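PDB 2CIU: mitochondrial import inner membrane translocase subunit TIM21 from Saccharomyces cerevisiae, which keeps the TOM and TIM23 preprotein translocases of the two mitochondrial membranes in close contact, here represented by its intermembrane-space domain. Local coordinates for residues Leu10-Val15 against Met74-Val78; Asn21-Leu27 against Glu112-Leu117; Pro57-Thr61 against His71-Arg75; Asp101-Met105 against Tyr116-Pro120. All blocks are in the same frame, centred on the assembly; numbering follows the deposited sequence.

Contact 1: residues Leu10-Val15 against Met74-Val78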
loop_
_atom_site.group_PDB
_atom_site.type_symbol
_atom_site.label_atom_id
_atom_site.label_comp_id
_atom_site.label_asym_id
_atom_site.label_seq_id
_atom_site.Cartn_x
_atom_site.Cartn_y
_atom_site.Cartn_z
ATOM N N LEU A 10 -10.252 -3.776 1.033
ATOM C CA LEU A 10 -9.264 -2.768 1.381
ATOM C C LEU A 10 -8.011 -2.954 0.523
ATOM O O LEU A 10 -7.465 -1.996 -0.029
ATOM C CB LEU A 10 -8.925 -2.886 2.872
ATOM C CG LEU A 10 -8.249 -1.695 3.542
ATOM C CD1 LEU A 10 -9.159 -0.479 3.461
ATOM C CD2 LEU A 10 -7.952 -2.042 4.995
ATOM N N PHE A 11 -7.570 -4.203 0.409
ATOM C CA PHE A 11 -6.403 -4.540 -0.393
ATOM C C PHE A 11 -6.661 -4.320 -1.889
ATOM O O PHE A 11 -5.843 -3.727 -2.581
ATOM C CB PHE A 11 -6.011 -6.000 -0.158
ATOM C CG PHE A 11 -5.029 -6.531 -1.167
ATOM C CD1 PHE A 11 -3.691 -6.148 -1.141
ATOM C CD2 PHE A 11 -5.460 -7.377 -2.180
ATOM C CE1 PHE A 11 -2.793 -6.600 -2.113
ATOM C CE2 PHE A 11 -4.571 -7.832 -3.155
ATOM C CZ PHE A 11 -3.240 -7.446 -3.125
ATOM N N ASN A 12 -7.797 -4.796 -2.386
ATOM C CA ASN A 12 -8.086 -4.628 -3.812
ATOM C C ASN A 12 -8.092 -3.160 -4.213
ATOM O O ASN A 12 -7.557 -2.765 -5.248
ATOM C CB ASN A 12 -9.441 -5.254 -4.166
ATOM C CG ASN A 12 -9.404 -6.775 -4.169
ATOM O OD1 ASN A 12 -8.332 -7.392 -4.173
ATOM N ND2 ASN A 12 -10.585 -7.388 -4.180
ATOM N N ARG A 13 -8.704 -2.342 -3.372
ATOM C CA ARG A 13 -8.793 -0.925 -3.620
ATOM C C ARG A 13 -7.409 -0.270 -3.595
ATOM O O ARG A 13 -7.054 0.525 -4.470
ATOM C CB ARG A 13 -9.702 -0.328 -2.548
ATOM C CG ARG A 13 -9.863 1.153 -2.569
ATOM C CD ARG A 13 -10.814 1.477 -1.440
ATOM N NE ARG A 13 -10.898 2.896 -1.164
ATOM C CZ ARG A 13 -11.421 3.382 -0.047
ATOM N NH1 ARG A 13 -11.895 2.550 0.875
ATOM N NH2 ARG A 13 -11.461 4.690 0.146
ATOM N N ALA A 14 -6.619 -0.626 -2.587
ATOM C CA ALA A 14 -5.292 -0.063 -2.432
ATOM C C ALA A 14 -4.300 -0.485 -3.511
ATOM O O ALA A 14 -3.600 0.350 -4.070
ATOM C CB ALA A 14 -4.747 -0.419 -1.047
ATOM N N VAL A 15 -4.248 -1.778 -3.811
ATOM C CA VAL A 15 -3.303 -2.249 -4.808
ATOM C C VAL A 15 -3.673 -1.698 -6.184
ATOM O O VAL A 15 -2.800 -1.447 -7.017
ATOM C CB VAL A 15 -3.228 -3.802 -4.820
ATOM C CG1 VAL A 15 -4.494 -4.399 -5.437
ATOM C CG2 VAL A 15 -1.985 -4.248 -5.560
ATOM N N MET A 74 -2.512 -1.762 7.104
ATOM C CA MET A 74 -2.253 -2.886 6.225
ATOM C C MET A 74 -0.982 -2.661 5.433
ATOM O O MET A 74 -0.738 -1.560 4.928
ATOM C CB MET A 74 -3.420 -3.076 5.254
ATOM C CG MET A 74 -3.183 -4.195 4.236
ATOM S SD MET A 74 -4.571 -4.383 3.063
ATOM C CE MET A 74 -5.652 -5.388 4.024
ATOM N N ARG A 75 -0.164 -3.703 5.344
ATOM C CA ARG A 75 1.053 -3.624 4.561
ATOM C C ARG A 75 1.045 -4.751 3.546
ATOM O O ARG A 75 0.626 -5.863 3.846
ATOM C CB ARG A 75 2.292 -3.723 5.456
ATOM C CG ARG A 75 2.462 -2.447 6.237
ATOM C CD ARG A 75 3.735 -2.369 7.017
ATOM N NE ARG A 75 3.829 -1.022 7.568
ATOM C CZ ARG A 75 4.793 -0.598 8.374
ATOM N NH1 ARG A 75 5.770 -1.416 8.742
ATOM N NH2 ARG A 75 4.770 0.654 8.807
ATOM N N PHE A 76 1.479 -4.443 2.330
ATOM C CA PHE A 76 1.558 -5.467 1.294
ATOM C C PHE A 76 2.621 -5.052 0.292
ATOM O O PHE A 76 3.185 -3.966 0.388
ATOM C CB PHE A 76 0.188 -5.693 0.615
ATOM C CG PHE A 76 -0.357 -4.496 -0.106
ATOM C CD1 PHE A 76 -0.008 -4.237 -1.435
ATOM C CD2 PHE A 76 -1.240 -3.633 0.533
ATOM C CE1 PHE A 76 -0.540 -3.137 -2.107
ATOM C CE2 PHE A 76 -1.773 -2.534 -0.132
ATOM C CZ PHE A 76 -1.426 -2.283 -1.456
ATOM N N HIS A 77 2.923 -5.922 -0.662
ATOM C CA HIS A 77 3.940 -5.596 -1.634
ATOM C C HIS A 77 3.406 -5.639 -3.040
ATOM O O HIS A 77 2.414 -6.309 -3.305
ATOM C CB HIS A 77 5.100 -6.592 -1.574
ATOM C CG HIS A 77 5.896 -6.532 -0.307
ATOM N ND1 HIS A 77 5.586 -7.278 0.809
ATOM C CD2 HIS A 77 7.003 -5.822 0.011
ATOM C CE1 HIS A 77 6.474 -7.032 1.759
ATOM N NE2 HIS A 77 7.345 -6.154 1.298
ATOM N N VAL A 78 4.090 -4.916 -3.921
ATOM C CA VAL A 78 3.782 -4.900 -5.347
ATOM C C VAL A 78 5.146 -5.135 -5.979
ATOM O O VAL A 78 6.118 -4.430 -5.686
ATOM C CB VAL A 78 3.177 -3.560 -5.814
ATOM C CG1 VAL A 78 3.012 -3.571 -7.340
ATOM C CG2 VAL A 78 1.809 -3.352 -5.153
#
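Phe11 drives the edge of its ring into a face of the Phe76 ring, a T-shaped pair with centroids 5.0 Å apart and planes at 84°. CE1 of Phe11 leads, 3.7 Å from CD1 of Phe76. The methyl of Ala14 meets the edge of the Phe76 ring, CB lying 3.8 Å from CE2 of Phe76, and CB of Val15 adds a further contact, 3.9 Å from CE1 of Phe76. The first torsion of Phe76, which sets CG between the backbone N and the carbonyl carbon (chi1 62°), helps place the ring where the helix side chains meet it.

On one flank, Met74 lays its sulfur alongside the base of Phe11, SD to CB 3.9 Å, then bends at chi3 so that CE reaches CD2 of Leu10 at 4.2 Å. On the other, methyls close the contact, CG2 of Val15 against CG2 of Val78 at 3.9 Å. No hydrogen bond links the segments; this is apolar helix-on-sheet packing.

Helix 6-20 crosses strand 70-79 with the short segments' axes 10.2 Å apart at -52°. Ala42 of strand 41-48 and Leu89 of strand 84-92 extend the helix's seat, and Phe102 and Met105 of strand 101-108 carry it further across the antiparallel sheet.

Contact 2: residues Asn21-Leu27 against Glu112-Leu117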
loop_
_atom_site.group_PDB
_atom_site.type_symbol
_atom_site.label_atom_id
_atom_site.label_comp_id
_atom_site.label_asym_id
_atom_site.label_seq_id
_atom_site.Cartn_x
_atom_site.Cartn_y
_atom_site.Cartn_z
ATOM N N ASN A 21 -0.808 4.101 -10.692
ATOM C CA ASN A 21 -0.055 5.332 -10.505
ATOM C C ASN A 21 1.205 5.374 -11.360
ATOM O O ASN A 21 2.133 4.592 -11.150
ATOM C CB ASN A 21 0.310 5.501 -9.027
ATOM C CG ASN A 21 1.001 6.810 -8.754
ATOM O OD1 ASN A 21 2.164 6.998 -9.101
ATOM N ND2 ASN A 21 0.277 7.739 -8.135
ATOM N N LYS A 22 1.236 6.297 -12.319
ATOM C CA LYS A 22 2.381 6.440 -13.213
ATOM C C LYS A 22 3.726 6.586 -12.507
ATOM O O LYS A 22 4.711 5.950 -12.896
ATOM C CB LYS A 22 2.174 7.636 -14.151
ATOM N N ASP A 23 3.778 7.427 -11.479
ATOM C CA ASP A 23 5.029 7.626 -10.751
ATOM C C ASP A 23 5.506 6.345 -10.081
ATOM O O ASP A 23 6.697 6.044 -10.108
ATOM C CB ASP A 23 4.878 8.719 -9.688
ATOM C CG ASP A 23 4.857 10.118 -10.283
ATOM O OD1 ASP A 23 5.594 10.364 -11.261
ATOM O OD2 ASP A 23 4.121 10.979 -9.760
ATOM N N ILE A 24 4.583 5.601 -9.480
ATOM C CA ILE A 24 4.946 4.353 -8.810
ATOM C C ILE A 24 5.438 3.329 -9.830
ATOM O O ILE A 24 6.423 2.621 -9.588
ATOM C CB ILE A 24 3.756 3.745 -8.031
ATOM C CG1 ILE A 24 3.309 4.699 -6.917
ATOM C CG2 ILE A 24 4.166 2.400 -7.436
ATOM C CD1 ILE A 24 4.394 5.000 -5.918
ATOM N N ARG A 25 4.763 3.257 -10.974
ATOM C CA ARG A 25 5.187 2.313 -12.001
ATOM C C ARG A 25 6.607 2.648 -12.445
ATOM O O ARG A 25 7.395 1.761 -12.749
ATOM C CB ARG A 25 4.239 2.350 -13.204
ATOM C CG ARG A 25 2.837 1.845 -12.903
ATOM C CD ARG A 25 2.031 1.654 -14.192
ATOM N NE ARG A 25 2.507 0.505 -14.958
ATOM C CZ ARG A 25 2.149 -0.753 -14.728
ATOM N NH1 ARG A 25 1.298 -1.042 -13.752
ATOM N NH2 ARG A 25 2.645 -1.732 -15.475
ATOM N N SER A 26 6.934 3.936 -12.469
ATOM C CA SER A 26 8.267 4.366 -12.858
ATOM C C SER A 26 9.281 3.955 -11.795
ATOM O O SER A 26 10.380 3.515 -12.122
ATOM C CB SER A 26 8.297 5.885 -13.053
ATOM O OG SER A 26 9.579 6.316 -13.469
ATOM N N LEU A 27 8.913 4.103 -10.521
ATOM C CA LEU A 27 9.810 3.717 -9.438
ATOM C C LEU A 27 10.063 2.213 -9.461
ATOM O O LEU A 27 11.141 1.749 -9.092
ATOM C CB LEU A 27 9.220 4.118 -8.073
ATOM C CG LEU A 27 9.024 5.618 -7.819
ATOM C CD1 LEU A 27 8.426 5.823 -6.421
ATOM C CD2 LEU A 27 10.347 6.344 -7.947
ATOM N N GLU A 112 14.662 4.613 -3.560
ATOM C CA GLU A 112 13.805 5.711 -3.972
ATOM C C GLU A 112 13.215 6.402 -2.755
ATOM O O GLU A 112 13.080 5.803 -1.691
ATOM C CB GLU A 112 12.655 5.209 -4.839
ATOM C CG GLU A 112 13.078 4.380 -6.062
ATOM C CD GLU A 112 13.859 5.182 -7.086
ATOM O OE1 GLU A 112 13.583 6.391 -7.236
ATOM O OE2 GLU A 112 14.737 4.591 -7.754
ATOM N N LYS A 113 12.839 7.664 -2.926
ATOM C CA LYS A 113 12.245 8.412 -1.835
ATOM C C LYS A 113 10.856 7.859 -1.579
ATOM O O LYS A 113 10.144 7.493 -2.523
ATOM C CB LYS A 113 12.144 9.895 -2.201
ATOM C CG LYS A 113 11.569 10.760 -1.091
ATOM C CD LYS A 113 11.705 12.233 -1.430
ATOM C CE LYS A 113 11.269 13.098 -0.257
ATOM N NZ LYS A 113 11.444 14.549 -0.550
ATOM N N ARG A 114 10.473 7.782 -0.306
ATOM C CA ARG A 114 9.149 7.296 0.049
ATOM C C ARG A 114 8.126 8.121 -0.717
ATOM O O ARG A 114 8.182 9.355 -0.713
ATOM C CB ARG A 114 8.923 7.438 1.558
ATOM C CG ARG A 114 7.507 7.193 1.995
ATOM C CD ARG A 114 7.463 7.060 3.508
ATOM N NE ARG A 114 8.169 5.862 3.955
ATOM C CZ ARG A 114 8.365 5.553 5.235
ATOM N NH1 ARG A 114 7.917 6.371 6.184
ATOM N NH2 ARG A 114 8.972 4.424 5.559
ATOM N N TYR A 115 7.183 7.441 -1.366
ATOM C CA TYR A 115 6.171 8.106 -2.166
ATOM C C TYR A 115 4.784 8.047 -1.543
ATOM O O TYR A 115 4.228 6.969 -1.346
ATOM C CB TYR A 115 6.132 7.466 -3.559
ATOM C CG TYR A 115 5.345 8.247 -4.569
ATOM C CD1 TYR A 115 5.990 9.058 -5.502
ATOM C CD2 TYR A 115 3.954 8.196 -4.584
ATOM C CE1 TYR A 115 5.261 9.803 -6.423
ATOM C CE2 TYR A 115 3.218 8.933 -5.505
ATOM C CZ TYR A 115 3.877 9.731 -6.417
ATOM O OH TYR A 115 3.140 10.462 -7.318
ATOM N N TYR A 116 4.218 9.207 -1.233
ATOM C CA TYR A 116 2.887 9.238 -0.643
ATOM C C TYR A 116 1.769 9.338 -1.670
ATOM O O TYR A 116 1.712 10.283 -2.455
ATOM C CB TYR A 116 2.766 10.415 0.338
ATOM C CG TYR A 116 3.401 10.146 1.680
ATOM C CD1 TYR A 116 2.629 9.703 2.753
ATOM C CD2 TYR A 116 4.778 10.282 1.866
ATOM C CE1 TYR A 116 3.210 9.398 3.983
ATOM C CE2 TYR A 116 5.373 9.979 3.097
ATOM C CZ TYR A 116 4.579 9.536 4.145
ATOM O OH TYR A 116 5.156 9.195 5.347
ATOM N N LEU A 117 0.894 8.344 -1.674
ATOM C CA LEU A 117 -0.265 8.353 -2.553
ATOM C C LEU A 117 -1.344 9.153 -1.842
ATOM O O LEU A 117 -2.126 9.865 -2.464
ATOM C CB LEU A 117 -0.766 6.933 -2.818
ATOM C CG LEU A 117 0.093 6.094 -3.769
ATOM C CD1 LEU A 117 -0.461 4.672 -3.844
ATOM C CD2 LEU A 117 0.106 6.740 -5.146
HETATM O O HOH W 1 13.747 2.476 -9.146
#
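Tyr115 and Asp23 form the one direct hydrogen bond between these segments: the phenol OH donates to OD2 at 2.7 Å, using the carboxylate's anti lone pair, with the two flat groups turned 55° apart. Polar links also close both ends of the short helix. Asn21 is its N-cap, OD1 accepting from the N of Ile24 at 2.8 Å. With CG anti to its own N (chi1 -176°), the Asn21 amide also slides past Leu117, ND2 coming 3.2 Å from CD2 of that leucine. At the far end, a water donates to both the carbonyl O of Leu27 and OE2 of Glu112.

The apolar contacts gather round the tyrosine. CD1 of Ile24 meets CD2 of Tyr115 at 3.5 Å, while Leu27 crosses the tyrosine at about a right angle, CD1 of Leu27 to CB of Tyr115 4.0 Å. A phenylalanine here would probably leave the Asp23 carboxylate without its hydroxyl partner and the helix without its one direct hydrogen bond to this segment.

Of a different kind is the contact of the other Leu27 methyl, CD2, with the bent side chain and carboxylate of Glu112, 3.3 Å from OE1.

Beyond the two segments, Val18 of helix 6-20 backs both Ile24 and Leu117, and Val107 touches Ile24. The arrangement is a short, asparagine-capped helix packed against the edge strand of the antiparallel sheet, in a domain whose family belongs to the NTF2 clan.

Contact 3: residues Pro57-Thr61 against His71-Arg75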
loop_
_atom_site.group_PDB
_atom_site.type_symbol
_atom_site.label_atom_id
_atom_site.label_comp_id
_atom_site.label_asym_id
_atom_site.label_seq_id
_atom_site.Cartn_x
_atom_site.Cartn_y
_atom_site.Cartn_z
ATOM N N PRO A 57 -0.447 -13.743 4.824
ATOM C CA PRO A 57 -1.733 -13.557 4.161
ATOM C C PRO A 57 -2.034 -12.053 4.244
ATOM O O PRO A 57 -1.533 -11.364 5.138
ATOM C CB PRO A 57 -2.685 -14.368 5.035
ATOM C CG PRO A 57 -1.820 -15.484 5.513
ATOM C CD PRO A 57 -0.537 -14.766 5.881
ATOM N N ILE A 58 -2.828 -11.550 3.308
ATOM C CA ILE A 58 -3.200 -10.144 3.302
ATOM C C ILE A 58 -4.192 -9.915 4.446
ATOM O O ILE A 58 -5.253 -10.540 4.507
ATOM C CB ILE A 58 -3.837 -9.758 1.951
ATOM C CG1 ILE A 58 -2.775 -9.844 0.853
ATOM C CG2 ILE A 58 -4.405 -8.349 2.015
ATOM C CD1 ILE A 58 -3.332 -9.793 -0.556
ATOM N N VAL A 59 -3.834 -9.019 5.361
ATOM C CA VAL A 59 -4.685 -8.722 6.512
ATOM C C VAL A 59 -4.381 -7.323 7.034
ATOM O O VAL A 59 -3.357 -6.738 6.700
ATOM C CB VAL A 59 -4.407 -9.687 7.701
ATOM C CG1 VAL A 59 -4.649 -11.141 7.289
ATOM C CG2 VAL A 59 -2.981 -9.491 8.192
ATOM N N SER A 60 -5.278 -6.795 7.861
ATOM C CA SER A 60 -5.036 -5.497 8.476
ATOM C C SER A 60 -4.996 -5.746 9.971
ATOM O O SER A 60 -5.462 -6.779 10.449
ATOM C CB SER A 60 -6.152 -4.491 8.174
ATOM O OG SER A 60 -7.382 -4.889 8.744
ATOM N N THR A 61 -4.393 -4.815 10.693
ATOM C CA THR A 61 -4.350 -4.900 12.149
ATOM C C THR A 61 -5.104 -3.666 12.641
ATOM O O THR A 61 -5.096 -2.620 11.981
ATOM C CB THR A 61 -2.902 -4.897 12.694
ATOM O OG1 THR A 61 -2.943 -5.127 14.113
ATOM C CG2 THR A 61 -2.210 -3.565 12.419
ATOM N N HIS A 71 -8.473 2.325 13.888
ATOM C CA HIS A 71 -7.778 2.559 12.623
ATOM C C HIS A 71 -7.273 1.201 12.149
ATOM O O HIS A 71 -6.876 0.364 12.962
ATOM C CB HIS A 71 -6.575 3.494 12.797
ATOM C CG HIS A 71 -6.940 4.901 13.148
ATOM N ND1 HIS A 71 -6.243 5.989 12.672
ATOM C CD2 HIS A 71 -7.912 5.397 13.950
ATOM C CE1 HIS A 71 -6.770 7.097 13.166
ATOM N NE2 HIS A 71 -7.784 6.765 13.944
ATOM N N HIS A 72 -7.305 0.971 10.841
ATOM C CA HIS A 72 -6.819 -0.282 10.275
ATOM C C HIS A 72 -5.510 -0.011 9.553
ATOM O O HIS A 72 -5.399 0.948 8.789
ATOM C CB HIS A 72 -7.823 -0.857 9.263
ATOM C CG HIS A 72 -9.108 -1.312 9.877
ATOM N ND1 HIS A 72 -9.459 -2.643 9.967
ATOM C CD2 HIS A 72 -10.121 -0.616 10.443
ATOM C CE1 HIS A 72 -10.633 -2.745 10.563
ATOM N NE2 HIS A 72 -11.056 -1.530 10.862
ATOM N N TYR A 73 -4.514 -0.852 9.803
ATOM C CA TYR A 73 -3.220 -0.704 9.161
ATOM C C TYR A 73 -2.974 -1.955 8.331
ATOM O O TYR A 73 -3.208 -3.068 8.788
ATOM C CB TYR A 73 -2.119 -0.547 10.210
ATOM C CG TYR A 73 -2.288 0.692 11.048
ATOM C CD1 TYR A 73 -1.658 1.881 10.704
ATOM C CD2 TYR A 73 -3.100 0.670 12.179
ATOM C CE1 TYR A 73 -1.826 3.029 11.473
ATOM C CE2 TYR A 73 -3.281 1.805 12.951
ATOM C CZ TYR A 73 -2.640 2.979 12.598
ATOM O OH TYR A 73 -2.802 4.097 13.383
ATOM N N MET A 74 -2.512 -1.762 7.104
ATOM C CA MET A 74 -2.253 -2.886 6.225
ATOM C C MET A 74 -0.982 -2.661 5.433
ATOM O O MET A 74 -0.738 -1.560 4.928
ATOM C CB MET A 74 -3.420 -3.076 5.254
ATOM C CG MET A 74 -3.183 -4.195 4.236
ATOM S SD MET A 74 -4.571 -4.383 3.063
ATOM C CE MET A 74 -5.652 -5.388 4.024
ATOM N N ARG A 75 -0.164 -3.703 5.344
ATOM C CA ARG A 75 1.053 -3.624 4.561
ATOM C C ARG A 75 1.045 -4.751 3.546
ATOM O O ARG A 75 0.626 -5.863 3.846
ATOM C CB ARG A 75 2.292 -3.723 5.456
ATOM C CG ARG A 75 2.462 -2.447 6.237
ATOM C CD ARG A 75 3.735 -2.369 7.017
ATOM N NE ARG A 75 3.829 -1.022 7.568
ATOM C CZ ARG A 75 4.793 -0.598 8.374
ATOM N NH1 ARG A 75 5.770 -1.416 8.742
ATOM N NH2 ARG A 75 4.770 0.654 8.807
HETATM O O HOH W 2 -0.621 -5.913 7.242
HETATM O O HOH W 3 -1.562 -7.392 4.426
#
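Ile58 reaches Met74 through its CG2 branch, which stands 3.8 Å from CE, the methyl at the end of the methionine; Phe11 of helix 6-20 touches both residues. At Val59 the two segments are joined through water. One water donates to the carbonyl O of Val59 and accepts from the N of Arg75, and a second accepts from the N of Val59 and donates to the O of Arg75. The same carbonyl O of Val59 lies 3.5 Å from CG of Met74.

Ser60 turns OG between its backbone N and carbonyl carbon (chi1 65°), where ND1 of His72 donates to it over a long 3.3 Å. That bond is nonetheless straight, 170° at the hydrogen, with OG in the plane of the imidazole. The hydroxyl's stronger polar partner is Asp7 of helix 6-20, to which it is hydrogen-bonded. An alanine in place of His72 would probably cost Ser60 OG this donor, leaving the hydroxyl less firmly positioned between helix and strand.

Thr61 brings direct backbone pairing with Tyr73: its N donates to the tyrosine O at 2.8 Å, and its O accepts from the tyrosine N at 2.9 Å. Beside these bonds, CG2 of Thr61 rests 3.7 Å from CB of Tyr73. This is an antiparallel hydrogen-bonded pair of the beta hairpin formed by strands 60-64 and 70-79, with two waters linking Val59, in the run-up to the strand, to Arg75 where the backbones draw apart.

Contact 4: residues Asp101-Met105 against Tyr116-Pro120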
loop_
_atom_site.group_PDB
_atom_site.type_symbol
_atom_site.label_atom_id
_atom_site.label_comp_id
_atom_site.label_asym_id
_atom_site.label_seq_id
_atom_site.Cartn_x
_atom_site.Cartn_y
_atom_site.Cartn_z
ATOM N N ASP A 101 -12.326 5.494 4.968
ATOM C CA ASP A 101 -11.463 6.559 4.493
ATOM C C ASP A 101 -10.006 6.123 4.525
ATOM O O ASP A 101 -9.578 5.433 5.448
ATOM C CB ASP A 101 -11.608 7.805 5.371
ATOM C CG ASP A 101 -12.992 8.408 5.306
ATOM O OD1 ASP A 101 -13.501 8.594 4.184
ATOM O OD2 ASP A 101 -13.558 8.714 6.378
ATOM N N PHE A 102 -9.248 6.498 3.501
ATOM C CA PHE A 102 -7.826 6.194 3.488
ATOM C C PHE A 102 -7.209 7.411 4.176
ATOM O O PHE A 102 -7.372 8.543 3.720
ATOM C CB PHE A 102 -7.292 6.065 2.060
ATOM C CG PHE A 102 -7.428 4.678 1.475
ATOM C CD1 PHE A 102 -8.272 3.736 2.056
ATOM C CD2 PHE A 102 -6.721 4.327 0.332
ATOM C CE1 PHE A 102 -8.409 2.463 1.503
ATOM C CE2 PHE A 102 -6.853 3.054 -0.230
ATOM C CZ PHE A 102 -7.694 2.124 0.355
ATOM N N ILE A 103 -6.524 7.163 5.287
ATOM C CA ILE A 103 -5.899 8.214 6.080
ATOM C C ILE A 103 -4.455 8.509 5.674
ATOM O O ILE A 103 -4.019 9.663 5.669
ATOM C CB ILE A 103 -5.907 7.812 7.576
ATOM C CG1 ILE A 103 -7.345 7.645 8.064
ATOM C CG2 ILE A 103 -5.161 8.856 8.408
ATOM C CD1 ILE A 103 -7.446 7.125 9.481
ATOM N N ASN A 104 -3.720 7.465 5.320
ATOM C CA ASN A 104 -2.318 7.610 4.971
ATOM C C ASN A 104 -1.967 6.430 4.077
ATOM O O ASN A 104 -2.401 5.321 4.332
ATOM C CB ASN A 104 -1.483 7.551 6.267
ATOM C CG ASN A 104 0.011 7.692 6.030
ATOM O OD1 ASN A 104 0.826 7.192 6.820
ATOM N ND2 ASN A 104 0.384 8.376 4.957
ATOM N N MET A 105 -1.209 6.676 3.018
ATOM C CA MET A 105 -0.799 5.585 2.151
ATOM C C MET A 105 0.496 5.951 1.449
ATOM O O MET A 105 0.594 6.992 0.800
ATOM C CB MET A 105 -1.895 5.265 1.133
ATOM C CG MET A 105 -1.538 4.071 0.265
ATOM S SD MET A 105 -2.836 3.723 -0.957
ATOM C CE MET A 105 -2.484 2.039 -1.259
ATOM N N TYR A 116 4.218 9.207 -1.233
ATOM C CA TYR A 116 2.887 9.238 -0.643
ATOM C C TYR A 116 1.769 9.338 -1.670
ATOM O O TYR A 116 1.712 10.283 -2.455
ATOM C CB TYR A 116 2.766 10.415 0.338
ATOM C CG TYR A 116 3.401 10.146 1.680
ATOM C CD1 TYR A 116 2.629 9.703 2.753
ATOM C CD2 TYR A 116 4.778 10.282 1.866
ATOM C CE1 TYR A 116 3.210 9.398 3.983
ATOM C CE2 TYR A 116 5.373 9.979 3.097
ATOM C CZ TYR A 116 4.579 9.536 4.145
ATOM O OH TYR A 116 5.156 9.195 5.347
ATOM N N LEU A 117 0.894 8.344 -1.674
ATOM C CA LEU A 117 -0.265 8.353 -2.553
ATOM C C LEU A 117 -1.344 9.153 -1.842
ATOM O O LEU A 117 -2.126 9.865 -2.464
ATOM C CB LEU A 117 -0.766 6.933 -2.818
ATOM C CG LEU A 117 0.093 6.094 -3.769
ATOM C CD1 LEU A 117 -0.461 4.672 -3.844
ATOM C CD2 LEU A 117 0.106 6.740 -5.146
ATOM N N ILE A 118 -1.384 9.025 -0.520
ATOM C CA ILE A 118 -2.357 9.753 0.275
ATOM C C ILE A 118 -1.619 10.342 1.458
ATOM O O ILE A 118 -1.109 9.612 2.309
ATOM C CB ILE A 118 -3.491 8.823 0.756
ATOM C CG1 ILE A 118 -4.261 8.314 -0.469
ATOM C CG2 ILE A 118 -4.417 9.566 1.719
ATOM C CD1 ILE A 118 -5.361 7.344 -0.168
ATOM N N LYS A 119 -1.525 11.668 1.480
ATOM C CA LYS A 119 -0.849 12.358 2.569
ATOM C C LYS A 119 -1.859 12.658 3.656
ATOM O O LYS A 119 -2.938 13.189 3.390
ATOM C CB LYS A 119 -0.212 13.655 2.071
ATOM C CG LYS A 119 1.061 13.442 1.275
ATOM C CD LYS A 119 1.657 14.768 0.840
ATOM C CE LYS A 119 2.955 14.565 0.082
ATOM N NZ LYS A 119 3.568 15.865 -0.320
ATOM N N PRO A 120 -1.518 12.323 4.906
ATOM C CA PRO A 120 -2.413 12.556 6.039
ATOM C C PRO A 120 -2.812 14.015 6.214
ATOM O O PRO A 120 -2.069 14.928 5.833
ATOM C CB PRO A 120 -1.605 12.039 7.229
ATOM C CG PRO A 120 -0.712 11.005 6.622
ATOM C CD PRO A 120 -0.271 11.679 5.352
HETATM O O HOH W 4 3.718 8.177 7.417
#
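With CG anti to the backbone N (chi1 180°), the Asn104 amide swings across to Tyr116 and Ile118, while Ile118 sets CG1 anti to its carbonyl carbon (chi1 -64°) and sends CD1 to Phe102. The pairing is a classic beta bulge: Leu117 and Ile118 both face Met105 in the antiparallel sheet. Its signature is the forked acceptor, Met105 O, which takes the N of Leu117 at 2.8 Å and the N of Ile118 at 3.1 Å. In return Met105 N donates to Ile118 O at 3.0 Å. A second bulge, where Ile103 and Asn104 both face Glu90, lies on the other side of strand 101-108.

CD1 of Ile118 presses on CB of Phe102 and meets that ring at its edge, while SD of Met105 touches CD1 of Leu117. Met105 and Phe102 continue to helix 6-20, against Ala14 and Leu10 respectively.

Asn104 ties the outer part together. A water donates to its OD1 and also bonds Tyr116 OH, and Pro120 CG packs against the amide. ND2 lies in plane at the tyrosine's edge, 3.2 Å from CE1 of Tyr116, and gives Ile118 O its second donor at 3.3 Å.

All four contacts reach one antiparallel sheet. Contact 1 is the buried middle, its centre about 5 Å from the chain's centre, with helix 6-20 across strand 70-79. Contact 3 lies about 9 Å from it, centre to centre, shares Met74 and Arg75, and adds the 60-64 hairpin strand. Contacts 2 and 4, their centres about 13 Å apart, share Tyr116 and Leu117, so the chain's late stretch serves both the 22-27 helix and strand 101-108. Contacts 2 and 3 lie on opposite sides of the chain's centre, their centres about 21 Å apart. Along the chain, contacts 1 and 2 interleave, and contact 3 closes before contact 4 opens. Helices from the start of the chain thus pack on segments far along the sequence, consistent with a single compact intermembrane-space domain.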